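Long-range contacts in endoglucanase (Ganoderma lucidum, PDB 5D8Z), which probably hydrolyses internal beta-1,4-glucosidic bonds of cellulose and related glucans, as a glycoside hydrolase family 5 endoglucanase: residues 81-85 and 97-101; 140-144 and 159-163; 175-179 and 216-221. One frame throughout, in Å; residues are numbered along the deposited sequence.

Interaction 1 of 3, residues 81-85 and 97-101; sequences WQFIT and NWAEY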
loop_
_atom_site.group_PDB
_atom_site.type_symbol
_atom_site.label_atom_id
_atom_site.label_comp_id
_atom_site.label_asym_id
_atom_site.label_seq_id
_atom_site.Cartn_x
_atom_site.Cartn_y
_atom_site.Cartn_z
ATOM N N TRP A 81 5.564 10.981 -5.494
ATOM C CA TRP A 81 6.296 11.198 -6.734
ATOM C C TRP A 81 7.166 12.445 -6.641
ATOM O O TRP A 81 8.354 12.432 -6.966
ATOM C CB TRP A 81 5.274 11.351 -7.864
ATOM C CG TRP A 81 5.823 11.201 -9.237
ATOM C CD1 TRP A 81 7.119 11.251 -9.609
ATOM C CD2 TRP A 81 5.065 11.014 -10.432
ATOM N NE1 TRP A 81 7.214 11.117 -10.969
ATOM C CE2 TRP A 81 5.969 10.964 -11.493
ATOM C CE3 TRP A 81 3.719 10.846 -10.691
ATOM C CZ2 TRP A 81 5.581 10.757 -12.796
ATOM C CZ3 TRP A 81 3.314 10.644 -11.984
ATOM C CH2 TRP A 81 4.240 10.605 -13.036
ATOM N N GLN A 82 6.557 13.524 -6.182
ATOM C CA GLN A 82 7.267 14.757 -6.035
ATOM C C GLN A 82 8.508 14.582 -5.143
ATOM O O GLN A 82 9.603 14.960 -5.483
ATOM C CB GLN A 82 6.315 15.787 -5.514
ATOM C CG GLN A 82 5.346 16.288 -6.573
ATOM C CD GLN A 82 4.002 15.578 -6.619
ATOM O OE1 GLN A 82 3.879 14.395 -6.294
ATOM N NE2 GLN A 82 2.975 16.310 -7.056
ATOM N N PHE A 83 8.377 13.924 -4.035
ATOM C CA PHE A 83 9.542 13.705 -3.220
ATOM C C PHE A 83 10.641 12.939 -3.972
ATOM O O PHE A 83 11.835 13.260 -3.896
ATOM C CB PHE A 83 9.124 12.965 -1.950
ATOM C CG PHE A 83 10.221 12.820 -0.956
ATOM C CD1 PHE A 83 10.522 13.853 -0.099
ATOM C CD2 PHE A 83 10.954 11.642 -0.884
ATOM C CE1 PHE A 83 11.529 13.724 0.827
ATOM C CE2 PHE A 83 11.983 11.500 0.023
ATOM C CZ PHE A 83 12.275 12.545 0.880
ATOM N N ILE A 84 10.246 11.918 -4.703
ATOM C CA ILE A 84 11.223 11.062 -5.348
ATOM C C ILE A 84 12.014 11.841 -6.342
ATOM O O ILE A 84 13.211 11.598 -6.501
ATOM C CB ILE A 84 10.553 9.922 -6.100
ATOM C CG1 ILE A 84 10.013 8.929 -5.098
ATOM C CG2 ILE A 84 11.554 9.233 -7.007
ATOM C CD1 ILE A 84 8.993 7.990 -5.665
ATOM N N THR A 85 11.343 12.753 -7.032
ATOM C CA THR A 85 11.961 13.497 -8.120
ATOM C C THR A 85 12.211 14.993 -7.836
ATOM O O THR A 85 12.601 15.743 -8.737
ATOM C CB THR A 85 11.035 13.419 -9.331
ATOM O OG1 THR A 85 9.804 14.102 -9.015
ATOM C CG2 THR A 85 10.781 11.962 -9.688
ATOM N N ASN A 97 16.901 13.057 -1.672
ATOM C CA ASN A 97 15.608 12.580 -1.195
ATOM C C ASN A 97 15.584 11.045 -1.200
ATOM O O ASN A 97 15.178 10.399 -0.245
ATOM C CB ASN A 97 14.473 13.139 -2.050
ATOM C CG ASN A 97 14.198 14.618 -1.801
ATOM O OD1 ASN A 97 15.044 15.340 -1.288
ATOM N ND2 ASN A 97 12.997 15.083 -2.204
ATOM N N TRP A 98 16.068 10.457 -2.271
ATOM C CA TRP A 98 16.082 9.022 -2.378
ATOM C C TRP A 98 16.938 8.374 -1.298
ATOM O O TRP A 98 16.625 7.290 -0.794
ATOM C CB TRP A 98 16.572 8.602 -3.760
ATOM C CG TRP A 98 16.552 7.134 -3.900
ATOM C CD1 TRP A 98 17.608 6.272 -3.754
ATOM C CD2 TRP A 98 15.405 6.333 -4.154
ATOM N NE1 TRP A 98 17.176 4.982 -3.925
ATOM C CE2 TRP A 98 15.826 4.997 -4.176
ATOM C CE3 TRP A 98 14.062 6.620 -4.370
ATOM C CZ2 TRP A 98 14.946 3.943 -4.397
ATOM C CZ3 TRP A 98 13.183 5.568 -4.587
ATOM C CH2 TRP A 98 13.631 4.247 -4.591
ATOM N N ALA A 99 18.039 9.009 -0.942
ATOM C CA ALA A 99 18.844 8.488 0.168
ATOM C C ALA A 99 18.008 8.344 1.454
ATOM O O ALA A 99 18.048 7.301 2.129
ATOM C CB ALA A 99 20.010 9.395 0.406
ATOM N N GLU A 100 17.220 9.373 1.761
ATOM C CA GLU A 100 16.305 9.309 2.878
ATOM C C GLU A 100 15.362 8.122 2.744
ATOM O O GLU A 100 15.251 7.295 3.659
ATOM C CB GLU A 100 15.532 10.620 3.025
ATOM C CG GLU A 100 16.296 11.667 3.849
ATOM C CD GLU A 100 15.757 13.106 3.757
ATOM O OE1 GLU A 100 14.616 13.380 3.269
ATOM O OE2 GLU A 100 16.502 13.998 4.215
ATOM N N TYR A 101 14.725 7.990 1.584
ATOM C CA TYR A 101 13.678 6.993 1.449
ATOM C C TYR A 101 14.238 5.600 1.402
ATOM O O TYR A 101 13.630 4.665 1.916
ATOM C CB TYR A 101 12.809 7.271 0.247
ATOM C CG TYR A 101 11.727 6.240 0.035
ATOM C CD1 TYR A 101 10.608 6.184 0.850
ATOM C CD2 TYR A 101 11.829 5.302 -0.985
ATOM C CE1 TYR A 101 9.613 5.226 0.632
ATOM C CE2 TYR A 101 10.845 4.361 -1.201
ATOM C CZ TYR A 101 9.754 4.328 -0.398
ATOM O OH TYR A 101 8.828 3.384 -0.651
#

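Interaction 2 of 3, residues 140-144 and 159-163; sequences FAALW and FGVMN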
loop_
_atom_site.group_PDB
_atom_site.type_symbol
_atom_site.label_atom_id
_atom_site.label_comp_id
_atom_site.label_asym_id
_atom_site.label_seq_id
_atom_site.Cartn_x
_atom_site.Cartn_y
_atom_site.Cartn_z
ATOM N N PHE A 140 5.157 8.602 -16.486
ATOM C CA PHE A 140 4.931 7.709 -15.363
ATOM C C PHE A 140 5.805 6.441 -15.392
ATOM O O PHE A 140 6.356 6.003 -14.379
ATOM C CB PHE A 140 3.464 7.321 -15.393
ATOM C CG PHE A 140 3.031 6.453 -14.265
ATOM C CD1 PHE A 140 3.381 6.755 -12.956
ATOM C CD2 PHE A 140 2.196 5.393 -14.498
ATOM C CE1 PHE A 140 2.931 5.983 -11.904
ATOM C CE2 PHE A 140 1.753 4.607 -13.460
ATOM C CZ PHE A 140 2.123 4.898 -12.156
ATOM N N ALA A 141 5.888 5.849 -16.573
ATOM C CA ALA A 141 6.630 4.626 -16.804
ATOM C C ALA A 141 8.090 4.839 -16.475
ATOM O O ALA A 141 8.722 4.037 -15.802
ATOM C CB ALA A 141 6.470 4.239 -18.248
ATOM N N ALA A 142 8.613 5.947 -16.954
ATOM C CA ALA A 142 9.951 6.378 -16.605
ATOM C C ALA A 142 10.191 6.273 -15.097
ATOM O O ALA A 142 11.218 5.720 -14.660
ATOM C CB ALA A 142 10.167 7.813 -17.052
ATOM N N LEU A 143 9.255 6.805 -14.313
ATOM C CA LEU A 143 9.395 6.790 -12.877
ATOM C C LEU A 143 9.638 5.398 -12.370
ATOM O O LEU A 143 10.593 5.123 -11.625
ATOM C CB LEU A 143 8.156 7.344 -12.197
ATOM C CG LEU A 143 8.254 7.272 -10.671
ATOM C CD1 LEU A 143 9.389 8.170 -10.184
ATOM C CD2 LEU A 143 6.924 7.640 -10.017
ATOM N N TRP A 144 8.760 4.509 -12.775
ATOM C CA TRP A 144 8.889 3.142 -12.340
ATOM C C TRP A 144 10.121 2.424 -12.881
ATOM O O TRP A 144 10.635 1.546 -12.229
ATOM C CB TRP A 144 7.626 2.381 -12.670
ATOM C CG TRP A 144 6.614 2.665 -11.702
ATOM C CD1 TRP A 144 5.483 3.389 -11.886
ATOM C CD2 TRP A 144 6.635 2.268 -10.333
ATOM N NE1 TRP A 144 4.764 3.435 -10.714
ATOM C CE2 TRP A 144 5.469 2.765 -9.737
ATOM C CE3 TRP A 144 7.522 1.514 -9.554
ATOM C CZ2 TRP A 144 5.162 2.527 -8.406
ATOM C CZ3 TRP A 144 7.223 1.296 -8.241
ATOM C CH2 TRP A 144 6.054 1.795 -7.677
ATOM N N PHE A 159 6.332 -3.837 -5.686
ATOM C CA PHE A 159 6.129 -2.510 -6.238
ATOM C C PHE A 159 4.653 -2.177 -6.244
ATOM O O PHE A 159 3.865 -2.838 -6.928
ATOM C CB PHE A 159 6.647 -2.433 -7.651
ATOM C CG PHE A 159 8.053 -2.850 -7.801
ATOM C CD1 PHE A 159 9.057 -1.925 -7.726
ATOM C CD2 PHE A 159 8.370 -4.162 -8.103
ATOM C CE1 PHE A 159 10.390 -2.296 -7.907
ATOM C CE2 PHE A 159 9.688 -4.550 -8.319
ATOM C CZ PHE A 159 10.709 -3.615 -8.212
ATOM N N GLY A 160 4.285 -1.145 -5.490
ATOM C CA GLY A 160 2.898 -0.695 -5.467
ATOM C C GLY A 160 2.704 0.461 -6.433
ATOM O O GLY A 160 3.018 1.635 -6.106
ATOM N N VAL A 161 2.159 0.130 -7.601
ATOM C CA VAL A 161 2.134 1.031 -8.743
ATOM C C VAL A 161 1.534 2.371 -8.380
ATOM O O VAL A 161 2.109 3.402 -8.679
ATOM C CB VAL A 161 1.337 0.422 -9.920
ATOM C CG1 VAL A 161 1.094 1.448 -11.006
ATOM C CG2 VAL A 161 2.079 -0.760 -10.526
ATOM N N MET A 162 0.381 2.367 -7.733
ATOM C CA MET A 162 -0.245 3.614 -7.399
ATOM C C MET A 162 -1.259 3.474 -6.305
ATOM O O MET A 162 -2.090 2.581 -6.329
ATOM C CB MET A 162 -0.952 4.179 -8.617
ATOM C CG MET A 162 -1.723 5.468 -8.341
ATOM S SD MET A 162 -0.712 6.853 -7.783
ATOM C CE MET A 162 0.476 6.948 -9.117
ATOM N N ASN A 163 -1.222 4.418 -5.378
ATOM C CA ASN A 163 -2.096 4.391 -4.241
ATOM C C ASN A 163 -3.428 5.033 -4.527
ATOM O O ASN A 163 -3.484 6.161 -4.970
ATOM C CB ASN A 163 -1.484 5.160 -3.110
ATOM C CG ASN A 163 -2.371 5.168 -1.910
ATOM O OD1 ASN A 163 -2.536 4.148 -1.258
ATOM N ND2 ASN A 163 -2.958 6.309 -1.612
#

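Interaction 3 of 3, residues 175-179 and 216-221; sequences ADSVQ and ALKKVT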
loop_
_atom_site.group_PDB
_atom_site.type_symbol
_atom_site.label_atom_id
_atom_site.label_comp_id
_atom_site.label_asym_id
_atom_site.label_seq_id
_atom_site.Cartn_x
_atom_site.Cartn_y
_atom_site.Cartn_z
ATOM N N ALA A 175 -5.913 1.183 -16.780
ATOM C CA ALA A 175 -5.254 -0.088 -16.916
ATOM C C ALA A 175 -4.085 -0.026 -17.918
ATOM O O ALA A 175 -3.050 -0.666 -17.708
ATOM C CB ALA A 175 -6.274 -1.144 -17.299
ATOM N N ASP A 176 -4.229 0.768 -18.984
ATOM C CA ASP A 176 -3.110 1.049 -19.930
ATOM C C ASP A 176 -1.913 1.737 -19.288
ATOM O O ASP A 176 -0.772 1.375 -19.543
ATOM C CB ASP A 176 -3.580 1.856 -21.147
ATOM C CG ASP A 176 -4.490 1.041 -22.079
ATOM O OD1 ASP A 176 -4.182 -0.156 -22.311
ATOM O OD2 ASP A 176 -5.511 1.585 -22.574
ATOM N N SER A 177 -2.176 2.718 -18.440
ATOM C CA SER A 177 -1.117 3.374 -17.682
ATOM C C SER A 177 -0.375 2.380 -16.802
ATOM O O SER A 177 0.835 2.442 -16.661
ATOM C CB SER A 177 -1.716 4.477 -16.824
ATOM O OG SER A 177 -2.465 5.393 -17.624
ATOM N N VAL A 178 -1.114 1.439 -16.234
ATOM C CA VAL A 178 -0.550 0.463 -15.322
ATOM C C VAL A 178 0.268 -0.552 -16.102
ATOM O O VAL A 178 1.296 -1.046 -15.616
ATOM C CB VAL A 178 -1.653 -0.264 -14.550
ATOM C CG1 VAL A 178 -1.040 -1.348 -13.689
ATOM C CG2 VAL A 178 -2.484 0.719 -13.715
ATOM N N GLN A 179 -0.186 -0.867 -17.315
ATOM C CA GLN A 179 0.582 -1.726 -18.182
ATOM C C GLN A 179 1.924 -1.065 -18.412
ATOM O O GLN A 179 2.996 -1.662 -18.313
ATOM C CB GLN A 179 -0.154 -1.892 -19.499
ATOM C CG GLN A 179 0.553 -2.798 -20.501
ATOM C CD GLN A 179 0.750 -4.186 -19.956
ATOM O OE1 GLN A 179 -0.204 -4.891 -19.736
ATOM N NE2 GLN A 179 1.982 -4.554 -19.687
ATOM N N ALA A 216 -10.821 -4.681 -16.553
ATOM C CA ALA A 216 -9.793 -3.898 -17.202
ATOM C C ALA A 216 -8.410 -4.362 -16.786
ATOM O O ALA A 216 -7.534 -4.579 -17.629
ATOM C CB ALA A 216 -9.976 -2.446 -16.853
ATOM N N LEU A 217 -8.221 -4.534 -15.483
ATOM C CA LEU A 217 -6.899 -4.837 -14.983
ATOM C C LEU A 217 -6.530 -6.285 -15.176
ATOM O O LEU A 217 -5.340 -6.621 -15.235
ATOM C CB LEU A 217 -6.738 -4.404 -13.520
ATOM C CG LEU A 217 -6.629 -2.882 -13.313
ATOM C CD1 LEU A 217 -6.742 -2.503 -11.854
ATOM C CD2 LEU A 217 -5.324 -2.363 -13.861
ATOM N N LYS A 218 -7.543 -7.144 -15.321
ATOM C CA LYS A 218 -7.281 -8.524 -15.744
ATOM C C LYS A 218 -6.466 -8.630 -17.070
ATOM O O LYS A 218 -5.763 -9.610 -17.278
ATOM C CB LYS A 218 -8.561 -9.357 -15.802
ATOM C CG LYS A 218 -8.220 -10.808 -16.050
ATOM C CD LYS A 218 -9.379 -11.756 -15.908
ATOM C CE LYS A 218 -8.899 -13.154 -16.296
ATOM N NZ LYS A 218 -9.988 -14.127 -16.569
ATOM N N LYS A 219 -6.513 -7.611 -17.927
ATOM C CA LYS A 219 -5.818 -7.652 -19.223
ATOM C C LYS A 219 -4.347 -7.340 -19.153
ATOM O O LYS A 219 -3.629 -7.548 -20.117
ATOM C CB LYS A 219 -6.486 -6.705 -20.202
ATOM C CG LYS A 219 -7.946 -7.080 -20.447
ATOM C CD LYS A 219 -8.728 -6.018 -21.204
ATOM C CE LYS A 219 -10.177 -6.023 -20.734
ATOM N NZ LYS A 219 -11.150 -5.457 -21.713
ATOM N N VAL A 220 -3.894 -6.857 -18.001
ATOM C CA VAL A 220 -2.521 -6.399 -17.815
ATOM C C VAL A 220 -1.590 -7.594 -17.694
ATOM O O VAL A 220 -1.806 -8.457 -16.869
ATOM C CB VAL A 220 -2.429 -5.541 -16.533
ATOM C CG1 VAL A 220 -0.997 -5.364 -16.048
ATOM C CG2 VAL A 220 -3.085 -4.211 -16.771
ATOM N N THR A 221 -0.517 -7.623 -18.451
ATOM C CA THR A 221 0.319 -8.791 -18.437
ATOM C C THR A 221 1.768 -8.370 -18.467
ATOM O O THR A 221 2.071 -7.233 -18.852
ATOM C CB THR A 221 -0.000 -9.749 -19.652
ATOM O OG1 THR A 221 0.909 -9.520 -20.732
ATOM C CG2 THR A 221 -1.429 -9.573 -20.188
#

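Interaction 1 of 3, residues 81-85 and 97-101
Phe83 and Ile84, on the single helical turn 81-85, meet Asn97, Trp98, Glu100 and Tyr101 on helix 95-110. The fold is the (beta/alpha)8 barrel of glycoside hydrolase family 5; the short turn follows barrel strand 74-79, and helix 95-110 lies beyond the connecting loop. Before the contact proper, Trp81 turns its indole to Phe125 and bonds through NE1 to Gly90 O. Phe83 then carries most of the contact. With CG opposite its own backbone N (chi1 -173°), its ring ends up against helix 95-110, where the side chain of Asn97 covers one face. Asn97 CB sits 3.8 Å from the ring centroid, a CH-pi contact, and the amide stacks with its plane 22° from that of the ring, ND2 lying over the rim. The same ND2 donates to Phe83 O at 2.7 Å, meeting a lone pair in the carbonyl plane, so one asparagine holds both backbone and ring of this phenylalanine. At the ring edge, Glu100 OE1 lies in plane 3.4 Å from CZ, where it would face the weakly positive ring hydrogens, and Tyr101 CB borders CE2. Phe32 also meets the Phe83 ring, while Tyr101 OH is bonded to Leu77 O. Next comes Ile84, whose CB points away from helix 95-110; its side chain packs on Val79 and Leu143. It keeps a light touch with the helix all the same, its CG2 branch lying 4.5 Å from CE3 of Trp98. The turn closes where Thr85 N donates to Trp81 O, 3.0 Å away.

Interaction 2 of 3, residues 140-144 and 159-163
The indole of Trp144 is the main bump of this contact, pushed edge-on into a hollow formed by the backbone of 159-161 and bordered by Phe159. Its six-membered rim points at two carbonyls, with CZ2 3.3 Å from Gly160 O and Val161 O also near the ring plane. NE1 gives Val161 O a weak, bent hydrogen bond of 3.3 Å (127° at the hydrogen). One wall of the hollow is Phe159: CZ3 of Trp144 comes to the edge of its ring, 3.7 Å from CD1, and the two side chains run alongside with opposite headings. The elements joined are helix 137-149 and strand 157-160, the second half of a beta-alpha-beta unit of the (beta/alpha)8 barrel, in which the helix lies outside the strands. Past the strand's end at Gly160 the chain runs through Asn163 to Glu164, which lines the glycan pocket; its place just beyond the fourth barrel strand is consistent with that of the conserved family 5 glutamate found there. Helix 171-187 flanks the same packing, with Ala181 and Ile185 against Trp144. Phe140, one turn before Trp144, makes the second bump. It takes CD1 of Trp144 over one face, near the rim, while its own CZ lies at the indole edge. The far end of this ring has Val161 O at its edge and meets two side chains: CZ lies 3.8 Å from Val161 CG1, the valine crossing at about a right angle, and CE1 meets Met162 CE. Met162 is folded at chi2 (62°) and chi3 (56°), which swings its methyl back against the Phe140 ring.

Interaction 3 of 3, residues 175-179 and 216-221
Ala175 fits closely against three residues of 216-221, and its small side chain lets the backbones come near, with CA 5.4 Å from CA of Leu217. Its CB lies 3.9 Å from Ala216 CB and 3.8 Å from Leu217 CD2. On the same buried side, the Val178 side chain crosses that of Leu217 at about a right angle, CG2 lying 4.2 Å from Leu217 CD2, and Val220 CG2 rests on Ala175 O, with Val182 as a further neighbour. Helices 171-187 and 213-218 are successive outer helices of the (beta/alpha)8 barrel, the first leading into strand 194-198 and the second following it. Toward solvent the character changes from methyl packing to polar pairing. Gln179, bent at chi2 (60°), turns its amide onto the backbone of Thr221, much as a neighbouring strand would: OE1 accepts from Thr221 N at 3.0 Å through an in-plane lone pair, and NE2 donates to Thr221 O at 2.8 Å, almost head-on to that carbonyl. With a donor at OE1 and an acceptor at NE2, the Thr221 pair sets which way round the amide lies; NE2 also bonds Thr183 OG1. A leucine in place of Gln179 would probably leave both the N and the O of Thr221 without these mates and let the backbone there move more freely. Lys219, exposed, barely joins in: its side chain leads away from helix 171-187, and its O stays 4.4 Å from Gln179 OE1.

How the interactions relate
The three interactions follow one another along the chain and round the barrel wall without overlapping. Centres of interactions 1 and 2 lie 13 Å apart, as do those of 2 and 3, whereas 1 and 3 are 26 Å apart with nearest atoms about 9 Å away. Helix 137-149 is the middle piece. Leu143 packs on Trp81, Ile84 and Thr85 of interaction 1, and Phe140 reaches Trp81 on one hand and Ser177 O of helix 171-187 on the other. Only interaction 2 includes a barrel strand directly, 157-160; 1 and 3 join outer elements to each other. Interaction 2 thus links the other two, and it is the one that packs on the strand leading to pocket residue Glu164.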